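PDB 4GF0: glutathione S-transferase from Sulfitobacter, which binds glutathione and probably catalyses its conjugation to electrophilic substrates, as other glutathione transferases do. Local coordinates for residues P89-A92 against A93-R96. Sequence-based numbering, arbitrary orientation.
Sequences PTAA and AQMR
P89 O accepts a hydrogen bond from A93 N at 2.9 Å, the first of four i to i+4 bonds in this first part of helix 89-111. Q94 N gives the next to T90 O, at 3.0 Å. M95 N binds A91 O, and R96 N binds A92 O. The N-H...O angles run from 143° at A93 to 157° at M95, so none of the four bonds is straight. All four carbonyls of 89-92 thus have a backbone donor. Just before them, D88 OD2 accepts a hydrogen bond from A91 N, which fits an aspartate capping the start of the helix.

Q94 folds back along the preceding turn. Its CG is anti to its own carbonyl carbon (chi1 -66°), which sets CG 3.3 Å from T90 O. The amide end lies beside T90 and A91: CD is 4.2 Å from T90 CG2, and OE1 is 3.6 Å from A91 CA. These are van der Waals contacts. L65 of the second subunit also packs on Q94. With alanine in place of Q94, the amide beside T90 and A91 is gone, which would probably leave T90 CG2 without this neighbour and weaken the packing on L65 of the second subunit.

R96 runs extended from CG to NE. Its NH1 passes A92 CB at 3.9 Å, while M95 CE lies 4.0 Å above one guanidinium face, toward the rim. The charge is met elsewhere: R96 NE forms a salt bridge with D73 OD2 on helix 68-78, and a long, weak ion pair reaches D73 of the second subunit. The chemistry is therefore divided. Backbone bonds pair the carbonyls of 89-92 with the N-H groups of 93-96, whereas the buried arginine charge ties the helix to helix 68-78 of the thioredoxin-like domain, at the dimer interface.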
ATOM      1  N   PRO A  89      -3.006  15.021 -12.693  1.00 21.96           N
ATOM      2  CA  PRO A  89      -2.233  14.552 -11.535  1.00 18.23           C
ATOM      3  C   PRO A  89      -2.998  14.636 -10.225  1.00 14.10           C
ATOM      4  O   PRO A  89      -2.801  13.763  -9.376  1.00 15.05           O
ATOM      5  CB  PRO A  89      -1.040  15.513 -11.491  1.00 17.67           C
ATOM      6  CG  PRO A  89      -0.862  15.939 -12.922  1.00 25.74           C
ATOM      7  CD  PRO A  89      -2.277  16.051 -13.459  1.00 22.10           C
ATOM      8  N   THR A  90      -3.831  15.660 -10.045  1.00 15.29           N
ATOM      9  CA  THR A  90      -4.568  15.788  -8.796  1.00 16.39           C
ATOM     10  C   THR A  90      -5.563  14.651  -8.636  1.00 12.27           C
ATOM     11  O   THR A  90      -5.656  14.049  -7.572  1.00 13.93           O
ATOM     12  CB  THR A  90      -5.316  17.120  -8.699  1.00 19.63           C
ATOM     13  OG1 THR A  90      -4.373  18.194  -8.788  1.00 20.72           O
ATOM     14  CG2 THR A  90      -6.053  17.211  -7.373  1.00 19.16           C
ATOM     15  N   ALA A  91      -6.319  14.374  -9.692  1.00 14.25           N
ATOM     16  CA  ALA A  91      -7.290  13.289  -9.658  1.00 13.75           C
ATOM     17  C   ALA A  91      -6.590  11.938  -9.479  1.00 13.30           C
ATOM     18  O   ALA A  91      -7.060  11.091  -8.719  1.00 14.49           O
ATOM     19  CB  ALA A  91      -8.138  13.289 -10.931  1.00 19.42           C
ATOM     20  N   ALA A  92      -5.479  11.723 -10.182  1.00 12.25           N
ATOM     21  CA  ALA A  92      -4.718  10.487 -10.008  1.00 11.53           C
ATOM     22  C   ALA A  92      -4.218  10.342  -8.566  1.00 10.78           C
ATOM     23  O   ALA A  92      -4.157   9.234  -8.036  1.00 12.01           O
ATOM     24  CB  ALA A  92      -3.541  10.408 -11.002  1.00 11.34           C
ATOM     25  N   ALA A  93      -3.858  11.459  -7.941  1.00 12.43           N
ATOM     26  CA  ALA A  93      -3.383  11.431  -6.563  1.00 12.96           C
ATOM     27  C   ALA A  93      -4.527  11.085  -5.612  1.00 14.94           C
ATOM     28  O   ALA A  93      -4.340  10.406  -4.602  1.00 14.17           O
ATOM     29  CB  ALA A  93      -2.722  12.769  -6.185  1.00 12.18           C
ATOM     30  N   GLN A  94      -5.729  11.544  -5.933  1.00 13.36           N
ATOM     31  CA  GLN A  94      -6.878  11.219  -5.104  1.00 11.33           C
ATOM     32  C   GLN A  94      -7.215   9.739  -5.248  1.00 14.42           C
ATOM     33  O   GLN A  94      -7.626   9.100  -4.287  1.00 13.99           O
ATOM     34  CB  GLN A  94      -8.062  12.115  -5.470  1.00 13.22           C
ATOM     35  CG  GLN A  94      -7.822  13.578  -5.133  1.00 19.05           C
ATOM     36  CD  GLN A  94      -8.859  14.494  -5.736  1.00 24.71           C
ATOM     37  OE1 GLN A  94      -9.290  14.296  -6.877  1.00 24.08           O
ATOM     38  NE2 GLN A  94      -9.258  15.519  -4.981  1.00 25.25           N
ATOM     39  N   MET A  95      -7.040   9.214  -6.461  1.00 11.17           N
ATOM     40  CA  MET A  95      -7.204   7.790  -6.732  1.00 11.06           C
ATOM     41  C   MET A  95      -6.195   7.011  -5.895  1.00 12.60           C
ATOM     42  O   MET A  95      -6.550   6.053  -5.218  1.00 10.25           O
ATOM     43  CB  MET A  95      -6.968   7.509  -8.218  1.00  9.98           C
ATOM     44  CG  MET A  95      -7.019   6.035  -8.613  1.00 11.55           C
ATOM     45  SD  MET A  95      -6.261   5.767 -10.221  1.00 13.02           S
ATOM     46  CE  MET A  95      -4.516   5.871  -9.784  1.00 11.96           C
ATOM     47  N   ARG A  96      -4.937   7.436  -5.915  1.00 12.18           N
ATOM     48  CA  ARG A  96      -3.901   6.704  -5.179  1.00  9.29           C
ATOM     49  C   ARG A  96      -4.019   6.866  -3.673  1.00 12.08           C
ATOM     50  O   ARG A  96      -3.627   5.973  -2.924  1.00 11.74           O
ATOM     51  CB  ARG A  96      -2.489   7.057  -5.672  1.00 10.69           C
ATOM     52  CG  ARG A  96      -2.204   6.469  -7.053  1.00 10.52           C
ATOM     53  CD  ARG A  96      -0.730   6.514  -7.410  1.00 10.55           C
ATOM     54  NE  ARG A  96      -0.578   6.097  -8.803  1.00 10.86           N
ATOM     55  CZ  ARG A  96      -0.520   6.939  -9.832  1.00 13.84           C
ATOM     56  NH1 ARG A  96      -0.555   8.253  -9.627  1.00 14.25           N
ATOM     57  NH2 ARG A  96      -0.424   6.460 -11.070  1.00 12.93           N
TER